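Local structure of Phi class glutathione transferase GSTF1 (Populus tremula x Populus tremuloides, 4RI6) at residues L23-V28 / S200-W205; F59-I64 / C77-D82; S87-D92 / N98-V103; P112-L117 / L170-Y175. The protein probably catalyses the conjugation of glutathione to electrophilic compounds of the RX type, releasing a halide, and binds glutathione. All coordinates share one frame; numbering follows the deposited sequence. Where two conformers were deposited one is given.

Contact 1. Residues L23-V28 / S200-W205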
loop_
_atom_site.group_PDB
_atom_site.type_symbol
_atom_site.label_atom_id
_atom_site.label_comp_id
_atom_site.label_asym_id
_atom_site.label_seq_id
_atom_site.Cartn_x
_atom_site.Cartn_y
_atom_site.Cartn_z
ATOM N N LEU A 23 18.129 1.531 -1.963
ATOM C CA LEU A 23 19.288 1.206 -2.776
ATOM C C LEU A 23 20.559 1.304 -1.947
ATOM O O LEU A 23 21.438 0.457 -2.039
ATOM C CB LEU A 23 19.362 2.133 -3.989
ATOM C CG LEU A 23 18.282 1.871 -5.037
ATOM C CD1 LEU A 23 18.162 3.036 -5.982
ATOM C CD2 LEU A 23 18.619 0.608 -5.797
ATOM N N ILE A 24 20.650 2.342 -1.125
ATOM C CA ILE A 24 21.865 2.580 -0.353
ATOM C C ILE A 24 22.019 1.529 0.758
ATOM O O ILE A 24 23.104 0.983 0.947
ATOM C CB ILE A 24 21.868 3.994 0.231
ATOM C CG1 ILE A 24 21.991 5.021 -0.899
ATOM C CG2 ILE A 24 23.026 4.160 1.203
ATOM C CD1 ILE A 24 21.637 6.448 -0.499
ATOM N N GLU A 25 20.928 1.221 1.460
ATOM C CA GLU A 25 20.930 0.126 2.419
ATOM C C GLU A 25 21.347 -1.177 1.771
ATOM O O GLU A 25 22.058 -1.980 2.380
ATOM C CB GLU A 25 19.544 -0.041 3.046
ATOM C CG GLU A 25 19.170 1.054 4.046
ATOM C CD GLU A 25 19.795 0.881 5.436
ATOM O OE1 GLU A 25 20.160 -0.253 5.814
ATOM O OE2 GLU A 25 19.894 1.894 6.160
ATOM N N LYS A 26 20.894 -1.398 0.537
ATOM C CA LYS A 26 21.193 -2.652 -0.145
ATOM C C LYS A 26 22.508 -2.632 -0.910
ATOM O O LYS A 26 22.844 -3.625 -1.552
ATOM C CB LYS A 26 20.052 -3.017 -1.098
ATOM C CG LYS A 26 18.764 -3.311 -0.352
ATOM C CD LYS A 26 18.896 -4.463 0.645
ATOM C CE LYS A 26 19.410 -5.750 0.014
ATOM N NZ LYS A 26 19.419 -6.901 0.969
ATOM N N ASP A 27 23.243 -1.520 -0.832
ATOM C CA ASP A 27 24.549 -1.393 -1.476
ATOM C C ASP A 27 24.421 -1.586 -2.987
ATOM O O ASP A 27 25.283 -2.182 -3.612
ATOM C CB ASP A 27 25.524 -2.418 -0.866
ATOM C CG ASP A 27 26.956 -2.235 -1.331
ATOM O OD1 ASP A 27 27.342 -1.095 -1.669
ATOM O OD2 ASP A 27 27.687 -3.255 -1.364
ATOM N N VAL A 28 23.319 -1.113 -3.563
ATOM C CA VAL A 28 23.094 -1.260 -4.993
ATOM C C VAL A 28 23.483 0.014 -5.712
ATOM O O VAL A 28 22.892 1.063 -5.467
ATOM C CB VAL A 28 21.639 -1.589 -5.298
ATOM C CG1 VAL A 28 21.421 -1.688 -6.802
ATOM C CG2 VAL A 28 21.263 -2.883 -4.616
ATOM N N SER A 200 16.321 8.184 11.681
ATOM C CA SER A 200 16.658 9.341 10.848
ATOM C C SER A 200 18.146 9.639 10.855
ATOM O O SER A 200 18.629 10.404 10.019
ATOM C CB SER A 200 15.889 10.584 11.295
ATOM O OG SER A 200 16.258 11.019 12.593
ATOM N N ASN A 201 18.870 9.035 11.791
ATOM C CA ASN A 201 20.320 9.197 11.831
ATOM C C ASN A 201 21.117 8.039 11.216
ATOM O O ASN A 201 22.352 8.022 11.295
ATOM C CB ASN A 201 20.771 9.447 13.283
ATOM C CG ASN A 201 20.522 10.870 13.701
ATOM O OD1 ASN A 201 21.259 11.787 13.311
ATOM N ND2 ASN A 201 19.450 11.084 14.437
ATOM N N ARG A 202 20.438 7.115 10.547
ATOM C CA ARG A 202 21.144 6.125 9.746
ATOM C C ARG A 202 21.922 6.810 8.624
ATOM O O ARG A 202 21.461 7.799 8.058
ATOM C CB ARG A 202 20.169 5.118 9.166
ATOM C CG ARG A 202 19.488 4.322 10.237
ATOM C CD ARG A 202 18.587 3.277 9.625
ATOM N NE ARG A 202 19.309 2.195 8.954
ATOM C CZ ARG A 202 19.796 1.125 9.569
ATOM N NH1 ARG A 202 19.711 1.026 10.889
ATOM N NH2 ARG A 202 20.382 0.165 8.871
ATOM N N GLU A 203 23.094 6.276 8.295
ATOM C CA GLU A 203 23.925 6.871 7.265
ATOM C C GLU A 203 23.205 6.871 5.923
ATOM O O GLU A 203 23.357 7.810 5.159
ATOM C CB GLU A 203 25.267 6.136 7.154
ATOM C CG GLU A 203 26.208 6.328 8.351
ATOM C CD GLU A 203 26.610 7.779 8.564
ATOM O OE1 GLU A 203 26.582 8.568 7.587
ATOM O OE2 GLU A 203 26.935 8.132 9.720
ATOM N N SER A 204 22.390 5.848 5.656
ATOM C CA SER A 204 21.682 5.784 4.376
ATOM C C SER A 204 20.784 6.995 4.241
ATOM O O SER A 204 20.758 7.660 3.198
ATOM C CB SER A 204 20.855 4.502 4.245
ATOM O OG SER A 204 19.876 4.421 5.277
ATOM N N TRP A 205 20.055 7.308 5.307
ATOM C CA TRP A 205 19.139 8.425 5.260
ATOM C C TRP A 205 19.892 9.757 5.216
ATOM O O TRP A 205 19.488 10.678 4.498
ATOM C CB TRP A 205 18.159 8.380 6.436
ATOM C CG TRP A 205 17.070 9.421 6.288
ATOM C CD1 TRP A 205 16.837 10.467 7.117
ATOM C CD2 TRP A 205 16.120 9.531 5.218
ATOM N NE1 TRP A 205 15.778 11.210 6.658
ATOM C CE2 TRP A 205 15.331 10.665 5.479
ATOM C CE3 TRP A 205 15.858 8.774 4.067
ATOM C CZ2 TRP A 205 14.303 11.072 4.629
ATOM C CZ3 TRP A 205 14.821 9.172 3.243
ATOM C CH2 TRP A 205 14.068 10.309 3.523
HETATM O O HOH W 1 22.323 3.168 6.964
#
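Ile24 and Ser204 bring the two backbones closest, with CA atoms 5.7 Å apart, where the last turn of helix 14-25 in the thioredoxin-like N-terminal domain of the glutathione transferase fold meets the first turn of helix 203-214. Helix 14-25 closes just beyond, in a Schellman motif with Asp27 at positive phi, while Arg202 holds the N-cap position of the other helix. Glutamate suits the junction because its long chain, bent at chi2 (-79°), carries the carboxylate across to Arg202 and the Ser204 hydroxyl. Arg202 grips it side-on, NE bonding to OE2 of Glu25 at 2.9 Å and NH2 to OE1 of Glu25 at 3.1 Å. Both oxygens are met on their syn side, although the carboxylate and guanidinium planes are turned 32° apart. Phe162 makes a cation-pi contact with Arg202. Asn85 ND2 also donates to Glu25 OE1, so both oxygens of the buried carboxylate have more than one partner. Beside the polar group, the branched Ile24 adds an apolar contact, its CG2 3.8 Å from CB of Ser204. A water donates to OE2 of Glu25 and accepts from Ser204 N. The small Ser204 puts its OG on the anti side of Glu25 OE2, donating a 2.7 Å hydrogen bond.

Contact 2. Residues F59-I64 / C77-D82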
loop_
_atom_site.group_PDB
_atom_site.type_symbol
_atom_site.label_atom_id
_atom_site.label_comp_id
_atom_site.label_asym_id
_atom_site.label_seq_id
_atom_site.Cartn_x
_atom_site.Cartn_y
_atom_site.Cartn_z
ATOM N N PHE A 59 11.754 2.839 -12.145
ATOM C CA PHE A 59 12.933 2.020 -11.986
ATOM C C PHE A 59 13.160 1.214 -13.262
ATOM O O PHE A 59 12.197 0.673 -13.823
ATOM C CB PHE A 59 12.742 1.085 -10.786
ATOM C CG PHE A 59 13.765 0.002 -10.698
ATOM C CD1 PHE A 59 13.679 -1.126 -11.485
ATOM C CD2 PHE A 59 14.811 0.100 -9.795
ATOM C CE1 PHE A 59 14.639 -2.117 -11.406
ATOM C CE2 PHE A 59 15.754 -0.893 -9.696
ATOM C CZ PHE A 59 15.670 -2.005 -10.500
ATOM N N LYS A 60 14.419 1.128 -13.712
ATOM C CA LYS A 60 14.816 0.212 -14.784
ATOM C C LYS A 60 16.096 -0.536 -14.429
ATOM O O LYS A 60 17.037 0.052 -13.907
ATOM C CB LYS A 60 15.060 0.947 -16.117
ATOM C CG LYS A 60 13.898 1.716 -16.708
ATOM C CD LYS A 60 14.307 2.259 -18.082
ATOM C CE LYS A 60 13.227 3.113 -18.720
ATOM N NZ LYS A 60 13.648 3.593 -20.052
ATOM N N ASP A 61 16.130 -1.833 -14.712
ATOM C CA ASP A 61 17.393 -2.545 -14.834
ATOM C C ASP A 61 17.350 -3.392 -16.118
ATOM O O ASP A 61 16.439 -3.221 -16.926
ATOM C CB ASP A 61 17.707 -3.375 -13.565
ATOM C CG ASP A 61 16.743 -4.529 -13.319
ATOM O OD1 ASP A 61 15.954 -4.909 -14.217
ATOM O OD2 ASP A 61 16.794 -5.095 -12.205
ATOM N N GLU A 62 18.329 -4.273 -16.314
ATOM C CA GLU A 62 18.421 -5.040 -17.557
ATOM C C GLU A 62 17.161 -5.900 -17.747
ATOM O O GLU A 62 16.798 -6.239 -18.878
ATOM C CB GLU A 62 19.694 -5.919 -17.575
ATOM C CG GLU A 62 21.003 -5.168 -17.243
ATOM C CD GLU A 62 22.275 -5.775 -17.882
ATOM O OE1 GLU A 62 23.101 -4.992 -18.421
ATOM O OE2 GLU A 62 22.460 -7.019 -17.834
ATOM N N SER A 63 16.469 -6.204 -16.651
ATOM C CA SER A 63 15.423 -7.231 -16.659
ATOM C C SER A 63 13.994 -6.697 -16.656
ATOM O O SER A 63 13.088 -7.355 -17.166
ATOM C CB SER A 63 15.602 -8.151 -15.446
ATOM O OG SER A 63 16.824 -8.859 -15.539
ATOM N N ILE A 64 13.785 -5.525 -16.063
ATOM C CA ILE A 64 12.428 -5.053 -15.791
ATOM C C ILE A 64 12.371 -3.534 -15.596
ATOM O O ILE A 64 13.340 -2.906 -15.127
ATOM C CB ILE A 64 11.853 -5.781 -14.542
ATOM C CG1 ILE A 64 10.339 -5.628 -14.431
ATOM C CG2 ILE A 64 12.514 -5.298 -13.266
ATOM C CD1 ILE A 64 9.679 -6.691 -13.512
ATOM N N CYS A 77 14.985 -5.528 -2.768
ATOM C CA CYS A 77 15.292 -6.388 -1.638
ATOM C C CYS A 77 15.311 -7.874 -2.039
ATOM O O CYS A 77 16.120 -8.661 -1.525
ATOM C CB CYS A 77 14.296 -6.118 -0.506
ATOM S SG CYS A 77 14.562 -4.510 0.325
ATOM N N ASP A 78 14.454 -8.245 -2.983
ATOM C CA ASP A 78 14.399 -9.615 -3.475
ATOM C C ASP A 78 15.618 -9.947 -4.342
ATOM O O ASP A 78 16.337 -10.925 -4.099
ATOM C CB ASP A 78 13.110 -9.808 -4.277
ATOM C CG ASP A 78 12.655 -11.253 -4.338
ATOM O OD1 ASP A 78 13.467 -12.162 -4.076
ATOM O OD2 ASP A 78 11.472 -11.477 -4.679
ATOM N N LYS A 79 15.844 -9.121 -5.356
ATOM C CA LYS A 79 16.958 -9.324 -6.281
ATOM C C LYS A 79 18.314 -9.326 -5.597
ATOM O O LYS A 79 19.204 -10.093 -5.961
ATOM C CB LYS A 79 16.949 -8.238 -7.353
ATOM C CG LYS A 79 18.069 -8.383 -8.374
ATOM C CD LYS A 79 18.011 -7.309 -9.442
ATOM C CE LYS A 79 19.179 -7.435 -10.398
ATOM N NZ LYS A 79 19.291 -6.246 -11.295
ATOM N N TYR A 80 18.458 -8.443 -4.614
ATOM C CA TYR A 80 19.731 -8.231 -3.948
ATOM C C TYR A 80 19.664 -8.694 -2.503
ATOM O O TYR A 80 20.258 -8.084 -1.619
ATOM C CB TYR A 80 20.119 -6.757 -4.009
ATOM C CG TYR A 80 20.274 -6.207 -5.409
ATOM C CD1 TYR A 80 21.431 -6.424 -6.135
ATOM C CD2 TYR A 80 19.272 -5.444 -5.987
ATOM C CE1 TYR A 80 21.585 -5.913 -7.404
ATOM C CE2 TYR A 80 19.411 -4.926 -7.267
ATOM C CZ TYR A 80 20.571 -5.160 -7.973
ATOM O OH TYR A 80 20.726 -4.646 -9.250
ATOM N N ALA A 81 18.920 -9.770 -2.263
ATOM C CA ALA A 81 18.740 -10.294 -0.911
ATOM C C ALA A 81 20.060 -10.469 -0.173
ATOM O O ALA A 81 20.152 -10.141 0.997
ATOM C CB ALA A 81 17.995 -11.626 -0.956
ATOM N N ASP A 82 21.075 -10.969 -0.866
ATOM C CA ASP A 82 22.332 -11.360 -0.223
ATOM C C ASP A 82 23.336 -10.217 -0.160
ATOM O O ASP A 82 24.495 -10.411 0.210
ATOM C CB ASP A 82 22.945 -12.547 -0.971
ATOM C CG ASP A 82 23.938 -13.322 -0.131
ATOM O OD1 ASP A 82 23.792 -13.333 1.112
ATOM O OD2 ASP A 82 24.871 -13.924 -0.714
#
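Asp61 and Lys79 meet from opposite directions, the aspartate from the turn that follows strand 58-60 and the lysine from the end of helix 69-79, so that one salt bridge joins the turn between strands 58-60 and 65-67 of the thioredoxin-like domain to the helix that follows them in the chain. The tightly held side is the aspartate. Its CG lies between the backbone N and the carbonyl carbon (chi1 66°), which turns OD1 back over its own chain to accept from Ser63 N at 2.8 Å and from Ile64 N at 2.9 Å. The first bond makes an Asx turn, and the pair fixes the carboxylate in the reversal between the two strands. OD2 is left to face the helix, where it accepts from Tyr75 OH and from Lys79 NZ, the latter at 2.9 Å and 48° out of the carboxylate plane.

The lysine side is looser and lies at the surface. Lys79 is extended throughout, a length that lets it span the gap, and its CG rests 3.8 Å above one face of the Tyr80 ring, toward the rim. NZ also donates to Tyr80 OH at 3.0 Å. The ammonium thus gives hydrogen bonds to a carboxylate and a phenol oxygen, and the lysine charge probably offsets that of an aspartate already held by backbone N-H groups and Tyr75.

Contact 3. Residues S87-D92 / N98-V103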
loop_
_atom_site.group_PDB
_atom_site.type_symbol
_atom_site.label_atom_id
_atom_site.label_comp_id
_atom_site.label_asym_id
_atom_site.label_seq_id
_atom_site.Cartn_x
_atom_site.Cartn_y
_atom_site.Cartn_z
ATOM N N SER A 87 18.939 -8.052 6.136
ATOM C CA SER A 87 17.723 -8.224 6.920
ATOM C C SER A 87 16.673 -7.152 6.647
ATOM O O SER A 87 15.637 -7.142 7.308
ATOM C CB SER A 87 18.043 -8.214 8.412
ATOM O OG SER A 87 18.247 -6.883 8.857
ATOM N N LEU A 88 16.919 -6.267 5.682
ATOM C CA LEU A 88 16.076 -5.074 5.535
ATOM C C LEU A 88 14.595 -5.425 5.379
ATOM O O LEU A 88 13.730 -4.749 5.943
ATOM C CB LEU A 88 16.552 -4.218 4.353
ATOM C CG LEU A 88 15.822 -2.882 4.144
ATOM C CD1 LEU A 88 15.992 -1.932 5.344
ATOM C CD2 LEU A 88 16.306 -2.201 2.875
ATOM N N TYR A 89 14.305 -6.480 4.624
ATOM C CA TYR A 89 12.923 -6.938 4.442
ATOM C C TYR A 89 12.830 -8.396 4.894
ATOM O O TYR A 89 12.129 -9.222 4.300
ATOM C CB TYR A 89 12.476 -6.755 2.985
ATOM C CG TYR A 89 11.055 -6.221 2.803
ATOM C CD1 TYR A 89 9.965 -6.815 3.429
ATOM C CD2 TYR A 89 10.811 -5.128 1.978
ATOM C CE1 TYR A 89 8.679 -6.330 3.241
ATOM C CE2 TYR A 89 9.538 -4.626 1.803
ATOM C CZ TYR A 89 8.473 -5.231 2.416
ATOM O OH TYR A 89 7.210 -4.719 2.197
ATOM N N GLY A 90 13.538 -8.691 5.979
ATOM C CA GLY A 90 13.568 -10.026 6.549
ATOM C C GLY A 90 14.471 -10.986 5.797
ATOM O O GLY A 90 15.100 -10.620 4.803
ATOM N N THR A 91 14.514 -12.229 6.269
ATOM C CA THR A 91 15.356 -13.256 5.661
ATOM C C THR A 91 14.607 -14.547 5.400
ATOM O O THR A 91 15.199 -15.532 4.959
ATOM C CB THR A 91 16.547 -13.584 6.554
ATOM O OG1 THR A 91 16.060 -14.120 7.793
ATOM C CG2 THR A 91 17.367 -12.334 6.810
ATOM N N ASP A 92 13.318 -14.561 5.708
ATOM C CA ASP A 92 12.484 -15.715 5.392
ATOM C C ASP A 92 11.026 -15.289 5.357
ATOM O O ASP A 92 10.720 -14.114 5.528
ATOM C CB ASP A 92 12.720 -16.887 6.379
ATOM C CG ASP A 92 12.462 -16.535 7.848
ATOM O OD1 ASP A 92 11.812 -15.531 8.172
ATOM O OD2 ASP A 92 12.932 -17.303 8.714
ATOM N N ASN A 98 6.117 -10.300 8.773
ATOM C CA ASN A 98 6.052 -9.497 9.980
ATOM C C ASN A 98 6.414 -8.038 9.736
ATOM O O ASN A 98 5.782 -7.142 10.284
ATOM C CB ASN A 98 6.972 -10.080 11.059
ATOM C CG ASN A 98 7.000 -9.231 12.291
ATOM O OD1 ASN A 98 5.983 -9.029 12.944
ATOM N ND2 ASN A 98 8.167 -8.714 12.615
ATOM N N ILE A 99 7.432 -7.808 8.918
ATOM C CA ILE A 99 7.786 -6.467 8.476
ATOM C C ILE A 99 6.725 -5.871 7.556
ATOM O O ILE A 99 6.329 -4.708 7.699
ATOM C CB ILE A 99 9.146 -6.495 7.767
ATOM C CG1 ILE A 99 10.232 -6.807 8.791
ATOM C CG2 ILE A 99 9.456 -5.170 7.061
ATOM C CD1 ILE A 99 11.523 -7.303 8.164
ATOM N N ASP A 100 6.234 -6.698 6.643
ATOM C CA ASP A 100 5.335 -6.231 5.596
ATOM C C ASP A 100 4.033 -5.641 6.153
ATOM O O ASP A 100 3.498 -4.675 5.589
ATOM C CB ASP A 100 5.029 -7.383 4.647
ATOM C CG ASP A 100 4.455 -6.927 3.319
ATOM O OD1 ASP A 100 4.943 -5.947 2.736
ATOM O OD2 ASP A 100 3.506 -7.581 2.842
ATOM N N GLN A 101 3.511 -6.177 7.255
ATOM C CA GLN A 101 2.273 -5.608 7.794
ATOM C C GLN A 101 2.489 -4.147 8.220
ATOM O O GLN A 101 1.572 -3.345 8.118
ATOM C CB GLN A 101 1.732 -6.444 8.963
ATOM C CG GLN A 101 2.589 -6.386 10.197
ATOM C CD GLN A 101 2.246 -7.452 11.220
ATOM O OE1 GLN A 101 1.078 -7.817 11.405
ATOM N NE2 GLN A 101 3.273 -7.973 11.879
ATOM N N TRP A 102 3.700 -3.797 8.660
ATOM C CA TRP A 102 4.005 -2.418 9.069
ATOM C C TRP A 102 4.331 -1.572 7.840
ATOM O O TRP A 102 4.110 -0.367 7.845
ATOM C CB TRP A 102 5.137 -2.393 10.110
ATOM C CG TRP A 102 4.676 -2.990 11.390
ATOM C CD1 TRP A 102 4.915 -4.255 11.844
ATOM C CD2 TRP A 102 3.834 -2.369 12.365
ATOM N NE1 TRP A 102 4.275 -4.452 13.033
ATOM C CE2 TRP A 102 3.599 -3.314 13.372
ATOM C CE3 TRP A 102 3.261 -1.102 12.482
ATOM C CZ2 TRP A 102 2.833 -3.032 14.475
ATOM C CZ3 TRP A 102 2.489 -0.832 13.564
ATOM C CH2 TRP A 102 2.287 -1.779 14.556
ATOM N N VAL A 103 4.805 -2.198 6.766
ATOM C CA VAL A 103 4.935 -1.487 5.489
ATOM C C VAL A 103 3.536 -1.119 4.957
ATOM O O VAL A 103 3.309 -0.005 4.474
ATOM C CB VAL A 103 5.700 -2.316 4.454
ATOM C CG1 VAL A 103 5.784 -1.565 3.117
ATOM C CG2 VAL A 103 7.102 -2.647 4.966
#
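Tyr89 and Ile99 bring the loop 87-92 against helix 93-122, their CA atoms 6.5 Å apart, so that the segment leading out of the N-terminal domain folds back on the first long helix of the all-helical domain. Apolar side chains and backbone packing make up most of the contact. Ile99 divides its branches: CG2 lies 4.0 Å from CD1 of the Tyr89 ring, while CD1 of Ile99 presses on the loop backbone, 3.3 Å from Gly90 N. Glycine fits here, since its phi is positive and the methyl sits close over its backbone. One turn on, the Val103 and Tyr89 side chains run toward each other from opposite directions, with Val103 CG2 3.9 Å from Tyr89 CZ. Phe164 meets the same ring with its plane tilted by about 15°.

Polar contacts gather at the far end of the ring. Tyr89 OH donates to Asp100 OD1 at 2.6 Å, meeting that oxygen on its anti side, with OD1 near the ring plane. The aspartate reaches the hydroxyl because its CG stands anti to the backbone N (chi1 -163°). Arg74 of the same chain donates from NH1 to the phenol oxygen, while OD2 of Asp100 forms a salt bridge with Arg74 NE of the second subunit. A tyrosine therefore combines an apolar ring with a polar end: its hydroxyl probably helps orient Asp100, whose charge is probably offset by Arg74 of the second subunit, so that the loop's packing and subunit association share one carboxylate.

Contact 4. Residues P112-L117 / L170-Y175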
loop_
_atom_site.group_PDB
_atom_site.type_symbol
_atom_site.label_atom_id
_atom_site.label_comp_id
_atom_site.label_asym_id
_atom_site.label_seq_id
_atom_site.Cartn_x
_atom_site.Cartn_y
_atom_site.Cartn_z
ATOM N N PRO A 112 -1.150 8.279 4.155
ATOM C CA PRO A 112 -2.109 9.269 3.652
ATOM C C PRO A 112 -2.135 10.613 4.424
ATOM O O PRO A 112 -1.978 11.655 3.779
ATOM C CB PRO A 112 -3.441 8.517 3.724
ATOM C CG PRO A 112 -3.023 7.072 3.533
ATOM C CD PRO A 112 -1.743 6.936 4.283
ATOM N N PRO A 113 -2.319 10.605 5.754
ATOM C CA PRO A 113 -2.355 11.923 6.406
ATOM C C PRO A 113 -1.003 12.613 6.439
ATOM O O PRO A 113 -0.950 13.831 6.291
ATOM C CB PRO A 113 -2.840 11.599 7.826
ATOM C CG PRO A 113 -2.446 10.179 8.023
ATOM C CD PRO A 113 -2.684 9.530 6.694
ATOM N N SER A 114 0.067 11.860 6.642
ATOM C CA SER A 114 1.383 12.488 6.675
ATOM C C SER A 114 1.737 13.044 5.301
ATOM O O SER A 114 2.252 14.148 5.197
ATOM C CB SER A 114 2.462 11.510 7.169
ATOM O OG SER A 114 2.664 10.430 6.273
ATOM N N GLY A 115 1.467 12.289 4.245
ATOM C CA GLY A 115 1.721 12.762 2.902
ATOM C C GLY A 115 0.886 13.969 2.507
ATOM O O GLY A 115 1.361 14.867 1.813
ATOM N N ASP A 116 -0.371 14.004 2.928
ATOM C CA ASP A 116 -1.209 15.157 2.616
ATOM C C ASP A 116 -0.725 16.405 3.352
ATOM O O ASP A 116 -0.778 17.505 2.808
ATOM C CB ASP A 116 -2.673 14.888 2.966
ATOM C CG ASP A 116 -3.319 13.882 2.050
ATOM O OD1 ASP A 116 -2.732 13.556 0.992
ATOM O OD2 ASP A 116 -4.427 13.420 2.400
ATOM N N LEU A 117 -0.300 16.238 4.607
ATOM C CA LEU A 117 0.300 17.348 5.339
ATOM C C LEU A 117 1.565 17.850 4.632
ATOM O O LEU A 117 1.724 19.052 4.423
ATOM C CB LEU A 117 0.619 16.924 6.776
ATOM C CG LEU A 117 -0.566 16.808 7.732
ATOM C CD1 LEU A 117 -0.107 16.103 9.013
ATOM C CD2 LEU A 117 -1.135 18.196 8.037
ATOM N N LEU A 170 10.464 7.249 6.772
ATOM C CA LEU A 170 11.436 8.331 6.776
ATOM C C LEU A 170 11.038 9.525 5.888
ATOM O O LEU A 170 11.174 10.665 6.326
ATOM C CB LEU A 170 12.817 7.808 6.364
ATOM C CG LEU A 170 13.541 7.012 7.455
ATOM C CD1 LEU A 170 14.743 6.244 6.899
ATOM C CD2 LEU A 170 13.984 7.933 8.585
ATOM N N PRO A 171 10.540 9.288 4.654
ATOM C CA PRO A 171 10.371 10.484 3.802
ATOM C C PRO A 171 9.333 11.493 4.310
ATOM O O PRO A 171 9.627 12.689 4.369
ATOM C CB PRO A 171 9.964 9.891 2.451
ATOM C CG PRO A 171 10.597 8.525 2.453
ATOM C CD PRO A 171 10.450 8.042 3.871
ATOM N N ASN A 172 8.145 11.039 4.695
ATOM C CA ASN A 172 7.152 11.985 5.184
ATOM C C ASN A 172 7.508 12.455 6.584
ATOM O O ASN A 172 7.311 13.621 6.925
ATOM C CB ASN A 172 5.747 11.391 5.168
ATOM C CG ASN A 172 5.170 11.330 3.775
ATOM O OD1 ASN A 172 5.632 12.019 2.871
ATOM N ND2 ASN A 172 4.146 10.522 3.596
ATOM N N GLY A 173 8.016 11.547 7.406
ATOM C CA GLY A 173 8.405 11.909 8.752
ATOM C C GLY A 173 9.436 13.019 8.764
ATOM O O GLY A 173 9.319 13.988 9.524
ATOM N N ASP A 174 10.436 12.916 7.895
ATOM C CA ASP A 174 11.547 13.855 7.945
ATOM C C ASP A 174 11.067 15.233 7.514
ATOM O O ASP A 174 11.461 16.244 8.098
ATOM C CB ASP A 174 12.720 13.379 7.064
ATOM C CG ASP A 174 14.045 14.067 7.422
ATOM O OD1 ASP A 174 14.223 15.219 7.016
ATOM O OD2 ASP A 174 14.897 13.482 8.134
ATOM N N TYR A 175 10.191 15.292 6.513
ATOM C CA TYR A 175 9.696 16.598 6.103
ATOM C C TYR A 175 8.863 17.229 7.217
ATOM O O TYR A 175 8.981 18.427 7.482
ATOM C CB TYR A 175 8.873 16.496 4.819
ATOM C CG TYR A 175 9.659 16.664 3.526
ATOM C CD1 TYR A 175 10.392 17.808 3.272
ATOM C CD2 TYR A 175 9.620 15.684 2.541
ATOM C CE1 TYR A 175 11.087 17.952 2.075
ATOM C CE2 TYR A 175 10.307 15.822 1.348
ATOM C CZ TYR A 175 11.037 16.969 1.120
ATOM O OH TYR A 175 11.729 17.155 -0.059
#
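Asn172 reaches from helix 164-179 to Ser114 and Gly115 on helix 93-122, and where it does so the helices lie close, with the CA atoms of Gly115 and Asn172 5.9 Å apart. Both helices are kinked next to prolines, at Pro112 and Pro113 in one and at Pro171 in the other, whose nitrogens cannot give the usual bond to the turn before.

The asparagine side chain can be followed outward. Asn172 CB packs against the serine, 3.4 Å from Ser114 OG and 3.8 Å from Ser114 CB. With CG of Asn172 anti to the carbonyl carbon (chi1 -75°), the amide continues toward the facing helix, and Asn172 CG comes within 3.8 Å of Gly115 CA. Asn172 OD1 lies 4.0 Å from that same Gly115 CA. At the tip, Asn172 ND2 donates a weak hydrogen bond to Ser114 OG, 3.1 Å long and bent to 135° at the hydrogen. ND2 also comes near Gly115 N, but both are donors and no bond joins them.

Serine and glycine suit this face because they are small: a hydroxyl supplies the acceptor, and the absence of a side chain at Gly115 leaves room for the amide. The serine oxygen is held mainly by its own helix, through a hydrogen bond to Phe110 O. Asn172 also touches Thr14, a residue of the glutathione pocket, and its side chain is about 7 Å from bound glutathione. The arrangement is a close helix-helix contact in the all-helical C-terminal domain of the glutathione transferase fold, close to the glutathione site.

Overall arrangement
Contact 1 joins chain regions 172 residues apart, and the other three lie between its segments in the order 2, 3, 4. Contact 2 lies in the thioredoxin-like domain, contact 1 joins that domain to the helical one, contact 3 sets the connecting loop on helix 93-122, and contact 4 lies within the helical domain. The centre of contact 1 is about 16 to 19 Å from those of the others, whereas the centres of contacts 2 and 4 stand about 27 Å apart across the chain's centre. Lys26 and Val28 touch Tyr80, Leu88 touches Glu25 and Cys77, and Trp205 hydrogen-bonds to Asp174. Contacts 2 and 3 touch the second subunit, so the domain junction lies next to parts of the dimer interface.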